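Local coordinates for protein fructose-bisphosphate aldolase (Plasmodium falciparum, PDB 4TR9) that belongs to the class I fructose-bisphosphate aldolases, a TIM-barrel family, and in this model holds 38D in a pocket of its barrel, at residues G111-K116 with F150-T155; R189-V194 with G233-P238. All coordinates share one frame; numbering follows the deposited sequence.

Contact 1 (G111-K116 with F150-T155); sequences GIKVDK and FAKWRT. With 38D (N'-[(E)-(2,4-dichlorophenyl)methylidene]-3,4-dihydroxybenzohydrazide), chain K.
Parallel strand pairing joins strand 109-113 to strand 150-157 in the barrel sheet, with Ile112 beside Ala151 and Lys113 beside Lys152. Ile112 is gripped through both of its polar backbone atoms: its N donates to Phe150 O and its O accepts Lys152 N, each at 3.0 Å. Just past the end of strand 109-113, Val114 N continues the ladder to Lys152 O. The CA of Gly111 sits 3.6 Å from the centroid of the Phe150 ring, over its face, as a CH-pi contact; the ring is folded there because its CG lies between the backbone N and carbonyl carbon (chi1 70°). On the face carrying Ile112 and Ala151, Val114 CG1 packs 3.7 Å from Ala151 CB, while its other methyl, CG2, meets the Trp153 ring at its edge; helix 136-146 covers Ile112 and Val114. This alternation is that of a TIM barrel, in which residues of one strand face point into the barrel and those of the other lie against the helices. The inward side chains of Lys113 and Lys152, with Arg154, line the 38D pocket. Lys113, bent only at its last torsion (chi4 65°), brings NZ to the syn side of Asp115 OD2, in a salt bridge within the same segment. Lys152 is kinked in mid-chain; its NZ lies 3.0 Å from 38D O07 and forms a salt bridge with Asp40. The extended Arg154 runs alongside the ligand, its CD 3.4 Å from 38D O03, with 38D N11 over one face of its guanidinium; Glu197 holds NE by a salt bridge. A water donates to both Asp115 OD1 (2.9 Å) and Arg154 O, bridging loop and strand.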
ATOM      1  N   GLY A 111      16.275  10.713 -28.601  1.00 36.97           N
ATOM      2  CA  GLY A 111      15.972  10.266 -27.254  1.00 33.09           C
ATOM      3  C   GLY A 111      17.228  10.216 -26.411  1.00 40.04           C
ATOM      4  O   GLY A 111      18.334  10.186 -26.947  1.00 48.79           O
ATOM      5  N   ILE A 112      17.067  10.202 -25.093  1.00 38.57           N
ATOM      6  CA  ILE A 112      18.219  10.247 -24.201  1.00 36.18           C
ATOM      7  C   ILE A 112      18.076   9.317 -22.995  1.00 35.51           C
ATOM      8  O   ILE A 112      17.031   9.264 -22.345  1.00 33.57           O
ATOM      9  CB  ILE A 112      18.476  11.694 -23.712  1.00 38.38           C
ATOM     10  CG1 ILE A 112      19.678  11.744 -22.765  1.00 44.95           C
ATOM     11  CG2 ILE A 112      17.231  12.280 -23.057  1.00 33.18           C
ATOM     12  CD1 ILE A 112      20.983  11.340 -23.413  1.00 52.63           C
ATOM     13  N   LYS A 113      19.137   8.566 -22.722  1.00 41.66           N
ATOM     14  CA  LYS A 113      19.217   7.731 -21.532  1.00 38.02           C
ATOM     15  C   LYS A 113      19.586   8.593 -20.329  1.00 41.32           C
ATOM     16  O   LYS A 113      20.618   9.262 -20.334  1.00 45.48           O
ATOM     17  CB  LYS A 113      20.246   6.618 -21.737  1.00 43.89           C
ATOM     18  CG  LYS A 113      20.538   5.782 -20.509  1.00 50.11           C
ATOM     19  CD  LYS A 113      21.728   4.871 -20.763  1.00 58.23           C
ATOM     20  CE  LYS A 113      22.003   3.965 -19.578  1.00 66.44           C
ATOM     21  NZ  LYS A 113      20.889   3.005 -19.360  1.00 51.80           N
ATOM     22  N   VAL A 114      18.744   8.581 -19.300  1.00 37.61           N
ATOM     23  CA  VAL A 114      18.936   9.476 -18.163  1.00 44.31           C
ATOM     24  C   VAL A 114      19.283   8.748 -16.865  1.00 45.73           C
ATOM     25  O   VAL A 114      19.521   9.385 -15.839  1.00 47.55           O
ATOM     26  CB  VAL A 114      17.681  10.339 -17.914  1.00 39.38           C
ATOM     27  CG1 VAL A 114      17.287  11.077 -19.183  1.00 35.74           C
ATOM     28  CG2 VAL A 114      16.533   9.477 -17.414  1.00 33.13           C
ATOM     29  N   ASP A 115      19.313   7.420 -16.906  1.00 41.27           N
ATOM     30  CA  ASP A 115      19.617   6.645 -15.707  1.00 44.67           C
ATOM     31  C   ASP A 115      21.125   6.568 -15.470  1.00 52.00           C
ATOM     32  O   ASP A 115      21.912   6.614 -16.416  1.00 47.55           O
ATOM     33  CB  ASP A 115      19.012   5.237 -15.800  1.00 38.72           C
ATOM     34  CG  ASP A 115      19.696   4.367 -16.828  1.00 45.18           C
ATOM     35  OD1 ASP A 115      20.718   3.733 -16.488  1.00 65.71           O
ATOM     36  OD2 ASP A 115      19.202   4.300 -17.973  1.00 51.51           O
ATOM     37  N   LYS A 116      21.520   6.458 -14.204  1.00 39.45           N
ATOM     38  CA  LYS A 116      22.934   6.440 -13.838  1.00 38.68           C
ATOM     39  C   LYS A 116      23.431   5.041 -13.480  1.00 39.83           C
ATOM     40  O   LYS A 116      24.410   4.895 -12.748  1.00 43.26           O
ATOM     41  CB  LYS A 116      23.195   7.383 -12.660  1.00 45.08           C
ATOM     42  CG  LYS A 116      22.933   8.852 -12.946  1.00 44.09           C
ATOM     43  CD  LYS A 116      23.208   9.695 -11.708  1.00 49.77           C
ATOM     44  CE  LYS A 116      22.877  11.160 -11.943  1.00 55.35           C
ATOM     45  NZ  LYS A 116      23.083  11.977 -10.715  1.00 54.37           N
ATOM     46  N   PHE A 150      12.309  12.708 -25.784  1.00 34.25           N
ATOM     47  CA  PHE A 150      11.874  11.634 -24.899  1.00 32.96           C
ATOM     48  C   PHE A 150      13.067  11.015 -24.173  1.00 33.67           C
ATOM     49  O   PHE A 150      14.195  11.062 -24.662  1.00 39.95           O
ATOM     50  CB  PHE A 150      11.088  10.567 -25.677  1.00 31.73           C
ATOM     51  CG  PHE A 150      11.922   9.738 -26.618  1.00 30.44           C
ATOM     52  CD1 PHE A 150      12.434   8.514 -26.217  1.00 26.48           C
ATOM     53  CD2 PHE A 150      12.163  10.165 -27.914  1.00 30.76           C
ATOM     54  CE1 PHE A 150      13.188   7.741 -27.083  1.00 30.44           C
ATOM     55  CE2 PHE A 150      12.916   9.395 -28.786  1.00 29.33           C
ATOM     56  CZ  PHE A 150      13.428   8.182 -28.368  1.00 30.98           C
ATOM     57  N   ALA A 151      12.812  10.447 -22.998  1.00 37.82           N
ATOM     58  CA  ALA A 151      13.882   9.907 -22.165  1.00 40.10           C
ATOM     59  C   ALA A 151      13.677   8.428 -21.856  1.00 37.82           C
ATOM     60  O   ALA A 151      12.616   7.868 -22.130  1.00 35.07           O
ATOM     61  CB  ALA A 151      13.993  10.704 -20.873  1.00 37.16           C
ATOM     62  N   LYS A 152      14.699   7.801 -21.281  1.00 37.02           N
ATOM     63  CA  LYS A 152      14.636   6.384 -20.941  1.00 36.41           C
ATOM     64  C   LYS A 152      15.291   6.106 -19.587  1.00 35.87           C
ATOM     65  O   LYS A 152      16.211   6.810 -19.175  1.00 41.69           O
ATOM     66  CB  LYS A 152      15.301   5.545 -22.031  1.00 36.43           C
ATOM     67  CG  LYS A 152      14.783   4.119 -22.113  1.00 45.01           C
ATOM     68  CD  LYS A 152      15.913   3.148 -22.373  1.00 50.43           C
ATOM     69  CE  LYS A 152      16.941   3.224 -21.261  1.00 51.56           C
ATOM     70  NZ  LYS A 152      18.055   2.268 -21.468  1.00 68.19           N
ATOM     71  N   TRP A 153      14.814   5.065 -18.911  1.00 32.58           N
ATOM     72  CA  TRP A 153      15.240   4.744 -17.552  1.00 40.17           C
ATOM     73  C   TRP A 153      15.064   3.249 -17.320  1.00 39.48           C
ATOM     74  O   TRP A 153      13.943   2.765 -17.171  1.00 35.03           O
ATOM     75  CB  TRP A 153      14.428   5.570 -16.547  1.00 43.06           C
ATOM     76  CG  TRP A 153      14.634   5.287 -15.075  1.00 41.12           C
ATOM     77  CD1 TRP A 153      14.323   4.139 -14.405  1.00 41.72           C
ATOM     78  CD2 TRP A 153      15.125   6.204 -14.087  1.00 41.47           C
ATOM     79  NE1 TRP A 153      14.619   4.272 -13.070  1.00 42.84           N
ATOM     80  CE2 TRP A 153      15.111   5.531 -12.848  1.00 46.31           C
ATOM     81  CE3 TRP A 153      15.593   7.522 -14.133  1.00 40.04           C
ATOM     82  CZ2 TRP A 153      15.541   6.132 -11.664  1.00 47.72           C
ATOM     83  CZ3 TRP A 153      16.019   8.118 -12.956  1.00 45.47           C
ATOM     84  CH2 TRP A 153      15.989   7.424 -11.739  1.00 47.59           C
ATOM     85  N   ARG A 154      16.174   2.519 -17.300  1.00 34.85           N
ATOM     86  CA  ARG A 154      16.129   1.061 -17.237  1.00 33.31           C
ATOM     87  C   ARG A 154      16.256   0.515 -15.818  1.00 38.40           C
ATOM     88  O   ARG A 154      17.213   0.813 -15.107  1.00 41.16           O
ATOM     89  CB  ARG A 154      17.231   0.465 -18.114  1.00 42.52           C
ATOM     90  CG  ARG A 154      17.359  -1.047 -18.016  1.00 45.22           C
ATOM     91  CD  ARG A 154      18.392  -1.569 -19.000  1.00 55.57           C
ATOM     92  NE  ARG A 154      18.584  -3.012 -18.896  1.00 55.27           N
ATOM     93  CZ  ARG A 154      19.559  -3.588 -18.200  1.00 67.05           C
ATOM     94  NH1 ARG A 154      19.658  -4.909 -18.162  1.00 68.10           N
ATOM     95  NH2 ARG A 154      20.436  -2.842 -17.541  1.00 73.98           N
ATOM     96  N   THR A 155      15.279  -0.294 -15.419  1.00 42.28           N
ATOM     97  CA  THR A 155      15.324  -0.985 -14.137  1.00 36.58           C
ATOM     98  C   THR A 155      15.330  -2.490 -14.380  1.00 37.41           C
ATOM     99  O   THR A 155      14.795  -2.963 -15.384  1.00 36.21           O
ATOM    100  CB  THR A 155      14.135  -0.604 -13.239  1.00 40.68           C
ATOM    101  OG1 THR A 155      13.817   0.781 -13.424  1.00 57.16           O
ATOM    102  CG2 THR A 155      14.471  -0.851 -11.776  1.00 51.13           C
TER
HETATM  103  N12 38D K 401      24.174  -2.441 -19.456  0.85 78.90           N
HETATM  104  C13 38D K 401      24.200  -3.860 -19.676  0.85 78.90           C
HETATM  105  C15 38D K 401      26.256  -3.909 -18.264  0.85 78.90           C
HETATM  106  C17 38D K 401      26.874  -5.821 -16.961  0.85 78.90           C
HETATM  107  C20 38D K 401      24.875  -5.888 -18.280  0.85 78.90           C
HETATM  108  C01 38D K 401      20.661  -1.238 -21.659  0.85 78.90           C
HETATM  109  C02 38D K 401      19.528  -0.917 -22.406  0.85 78.90           C
HETATM  110  O03 38D K 401      18.387  -1.748 -22.400  0.85 78.90           O
HETATM  111  C04 38D K 401      19.520   0.241 -23.172  0.85 78.90           C
HETATM  112  C05 38D K 401      20.628   1.069 -23.192  0.85 78.90           C
HETATM  113  C06 38D K 401      21.753   0.752 -22.451  0.85 78.90           C
HETATM  114  O07 38D K 401      18.386   0.589 -23.940  0.85 78.90           O
HETATM  115  C08 38D K 401      21.764  -0.393 -21.683  0.85 78.90           C
HETATM  116  C09 38D K 401      23.032  -0.715 -20.886  0.85 78.90           C
HETATM  117  O10 38D K 401      23.957   0.088 -20.858  0.85 78.90           O
HETATM  118  N11 38D K 401      23.089  -1.978 -20.203  0.85 78.90           N
HETATM  119  C14 38D K 401      25.132  -4.580 -18.707  0.85 78.90           C
HETATM  120  C16 38D K 401      27.132  -4.528 -17.386  0.85 78.90           C
HETATM  121 CL1  38D K 401      27.990  -6.574 -15.858  0.85 78.90          CL
HETATM  122  C19 38D K 401      25.754  -6.506 -17.400  0.85 78.90           C
HETATM  123 CL2  38D K 401      23.470  -6.768 -18.821  0.85 78.90          CL
HETATM  124  O   HOH W   1      19.921   1.135 -15.385  1.00 36.56           O

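Contact 2 (R189-V194 with G233-P238); sequences RLVPIV and GALLKP
The beta-alpha-beta unit formed by strand 191-198, helix 206-226 and strand 235-236 brings its two strands together here, with Ile193 beside Leu235 and Val194 beside Leu236 in parallel register. Three backbone bonds step along the pair: Leu235 N to Pro192 O (3.1 Å), Val194 N to Leu235 O (2.8 Å), and a short one, Lys237 N to Val194 O (2.6 Å, 170° at the hydrogen). Ahead of them, Val191 CG1 and Pro192 CD both rest 3.3 Å from Gly233 O. Ile193 divides its branches: CG1 lies against Leu235 CB, whereas CG2, anti to the backbone N, comes 3.6 Å from Lys237 CB. Val194 and Leu236 turn to the other face, and Leu236 CD1 folds back to 3.4 Å from Val194 O; helix 168-187 covers Val194 through Leu178. Beyond its CB, the Lys237 chain is fully extended and leads away from strand 191-198, carrying NZ into the 38D pocket. There it has a weak hydrogen bond to the ligand and long, weak pairing with Glu195. A lysine reaching inward from the C-terminal end of a barrel strand is a hallmark of the TIM-barrel pocket of class I aldolases.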
ATOM      1  N   ARG A 189       8.891  18.492 -20.158  1.00 41.76           N
ATOM      2  CA  ARG A 189       8.580  18.294 -21.573  1.00 44.45           C
ATOM      3  C   ARG A 189       9.357  17.146 -22.221  1.00 38.26           C
ATOM      4  O   ARG A 189       9.853  17.277 -23.340  1.00 43.14           O
ATOM      5  CB  ARG A 189       8.835  19.591 -22.349  1.00 48.49           C
ATOM      6  CG  ARG A 189       8.011  20.773 -21.862  1.00 51.00           C
ATOM      7  CD  ARG A 189       8.438  22.069 -22.536  1.00 56.21           C
ATOM      8  NE  ARG A 189       9.788  22.470 -22.148  1.00 73.62           N
ATOM      9  CZ  ARG A 189      10.409  23.549 -22.610  1.00 87.46           C
ATOM     10  NH1 ARG A 189      11.638  23.837 -22.200  1.00 88.88           N
ATOM     11  NH2 ARG A 189       9.805  24.343 -23.484  1.00 88.49           N
ATOM     12  N   LEU A 190       9.456  16.022 -21.518  1.00 40.78           N
ATOM     13  CA  LEU A 190      10.086  14.825 -22.070  1.00 38.73           C
ATOM     14  C   LEU A 190       9.211  13.596 -21.856  1.00 38.09           C
ATOM     15  O   LEU A 190       8.730  13.355 -20.749  1.00 35.75           O
ATOM     16  CB  LEU A 190      11.464  14.594 -21.446  1.00 40.17           C
ATOM     17  CG  LEU A 190      12.590  15.562 -21.812  1.00 47.45           C
ATOM     18  CD1 LEU A 190      13.894  15.125 -21.162  1.00 43.36           C
ATOM     19  CD2 LEU A 190      12.751  15.665 -23.320  1.00 49.68           C
ATOM     20  N   VAL A 191       9.005  12.823 -22.918  1.00 38.06           N
ATOM     21  CA  VAL A 191       8.225  11.594 -22.829  1.00 36.27           C
ATOM     22  C   VAL A 191       9.040  10.487 -22.170  1.00 35.69           C
ATOM     23  O   VAL A 191      10.072  10.072 -22.694  1.00 35.26           O
ATOM     24  CB  VAL A 191       7.748  11.120 -24.215  1.00 33.79           C
ATOM     25  CG1 VAL A 191       7.136   9.731 -24.121  1.00 28.89           C
ATOM     26  CG2 VAL A 191       6.754  12.109 -24.800  1.00 36.16           C
ATOM     27  N   PRO A 192       8.578  10.007 -21.009  1.00 34.85           N
ATOM     28  CA  PRO A 192       9.314   8.971 -20.282  1.00 37.56           C
ATOM     29  C   PRO A 192       9.047   7.563 -20.807  1.00 44.17           C
ATOM     30  O   PRO A 192       7.891   7.157 -20.938  1.00 37.45           O
ATOM     31  CB  PRO A 192       8.795   9.122 -18.853  1.00 36.16           C
ATOM     32  CG  PRO A 192       7.401   9.621 -19.020  1.00 33.75           C
ATOM     33  CD  PRO A 192       7.395  10.473 -20.265  1.00 36.04           C
ATOM     34  N   ILE A 193      10.113   6.833 -21.113  1.00 42.08           N
ATOM     35  CA  ILE A 193       9.989   5.423 -21.455  1.00 33.89           C
ATOM     36  C   ILE A 193      10.234   4.582 -20.208  1.00 42.35           C
ATOM     37  O   ILE A 193      11.369   4.444 -19.749  1.00 42.15           O
ATOM     38  CB  ILE A 193      10.966   5.010 -22.569  1.00 34.10           C
ATOM     39  CG1 ILE A 193      10.634   5.748 -23.866  1.00 40.26           C
ATOM     40  CG2 ILE A 193      10.910   3.510 -22.795  1.00 40.19           C
ATOM     41  CD1 ILE A 193      11.441   5.281 -25.056  1.00 36.00           C
ATOM     42  N   VAL A 194       9.157   4.037 -19.655  1.00 40.89           N
ATOM     43  CA  VAL A 194       9.238   3.237 -18.440  1.00 38.89           C
ATOM     44  C   VAL A 194       9.696   1.819 -18.759  1.00 39.86           C
ATOM     45  O   VAL A 194       9.000   1.074 -19.446  1.00 40.23           O
ATOM     46  CB  VAL A 194       7.884   3.190 -17.712  1.00 33.56           C
ATOM     47  CG1 VAL A 194       7.985   2.341 -16.456  1.00 38.05           C
ATOM     48  CG2 VAL A 194       7.418   4.598 -17.378  1.00 28.12           C
ATOM     49  N   GLY A 233       1.068  10.393 -22.337  1.00 35.38           N
ATOM     50  CA  GLY A 233       2.355  10.937 -22.723  1.00 35.18           C
ATOM     51  C   GLY A 233       3.519  10.068 -22.290  1.00 33.58           C
ATOM     52  O   GLY A 233       4.641  10.549 -22.143  1.00 37.78           O
ATOM     53  N   ALA A 234       3.256   8.782 -22.087  1.00 33.25           N
ATOM     54  CA  ALA A 234       4.295   7.864 -21.638  1.00 37.56           C
ATOM     55  C   ALA A 234       4.372   6.626 -22.524  1.00 34.57           C
ATOM     56  O   ALA A 234       3.480   6.372 -23.333  1.00 28.77           O
ATOM     57  CB  ALA A 234       4.053   7.465 -20.189  1.00 30.35           C
ATOM     58  N   LEU A 235       5.450   5.865 -22.367  1.00 37.08           N
ATOM     59  CA  LEU A 235       5.617   4.604 -23.080  1.00 38.54           C
ATOM     60  C   LEU A 235       6.120   3.526 -22.129  1.00 38.08           C
ATOM     61  O   LEU A 235       6.748   3.826 -21.114  1.00 35.30           O
ATOM     62  CB  LEU A 235       6.582   4.763 -24.257  1.00 34.87           C
ATOM     63  CG  LEU A 235       6.098   5.584 -25.456  1.00 34.14           C
ATOM     64  CD1 LEU A 235       7.190   5.682 -26.511  1.00 34.10           C
ATOM     65  CD2 LEU A 235       4.830   4.986 -26.048  1.00 34.28           C
ATOM     66  N   LEU A 236       5.840   2.271 -22.461  1.00 37.40           N
ATOM     67  CA  LEU A 236       6.275   1.148 -21.641  1.00 38.65           C
ATOM     68  C   LEU A 236       7.287   0.293 -22.391  1.00 37.92           C
ATOM     69  O   LEU A 236       7.062  -0.081 -23.542  1.00 37.37           O
ATOM     70  CB  LEU A 236       5.077   0.297 -21.216  1.00 30.94           C
ATOM     71  CG  LEU A 236       5.363  -0.922 -20.336  1.00 37.24           C
ATOM     72  CD1 LEU A 236       5.964  -0.502 -19.004  1.00 31.98           C
ATOM     73  CD2 LEU A 236       4.098  -1.740 -20.123  1.00 40.35           C
ATOM     74  N   LYS A 237       8.400  -0.017 -21.736  1.00 30.37           N
ATOM     75  CA  LYS A 237       9.415  -0.877 -22.332  1.00 38.11           C
ATOM     76  C   LYS A 237       9.642  -2.120 -21.477  1.00 40.35           C
ATOM     77  O   LYS A 237      10.603  -2.188 -20.712  1.00 46.67           O
ATOM     78  CB  LYS A 237      10.730  -0.114 -22.522  1.00 40.96           C
ATOM     79  CG  LYS A 237      11.795  -0.884 -23.291  1.00 46.77           C
ATOM     80  CD  LYS A 237      13.026  -0.031 -23.546  1.00 45.07           C
ATOM     81  CE  LYS A 237      14.084  -0.803 -24.317  1.00 51.89           C
ATOM     82  NZ  LYS A 237      15.269   0.042 -24.634  1.00 61.77           N
ATOM     83  N   PRO A 238       8.744  -3.108 -21.597  1.00 39.42           N
ATOM     84  CA  PRO A 238       8.856  -4.346 -20.831  1.00 40.06           C
ATOM     85  C   PRO A 238       9.531  -5.449 -21.632  1.00 46.39           C
ATOM     86  O   PRO A 238       9.834  -5.263 -22.811  1.00 46.18           O
ATOM     87  CB  PRO A 238       7.400  -4.695 -20.554  1.00 37.85           C
ATOM     88  CG  PRO A 238       6.707  -4.261 -21.817  1.00 33.84           C
ATOM     89  CD  PRO A 238       7.485  -3.069 -22.359  1.00 36.49           C
TER

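From the N terminus, the chain passes through 111-116, a short hairpin of strands 118-120 and 128-130, and helix 136-146 before 150-155 closes contact 1. Helix 168-187 then leads to 189-194, and helix 206-226 returns the chain to 233-238, where contact 2 closes. The two loops follow in series, neither nested nor crossing. They meet because strands 150-157 and 191-198 are neighbours: Ala151 N lies 2.8 Å from Val191 O and Ala151 O 2.9 Å from Ile193 N, both probable hydrogen bonds. Four successive barrel strands are thus joined side by side, and both contacts contribute to one pocket.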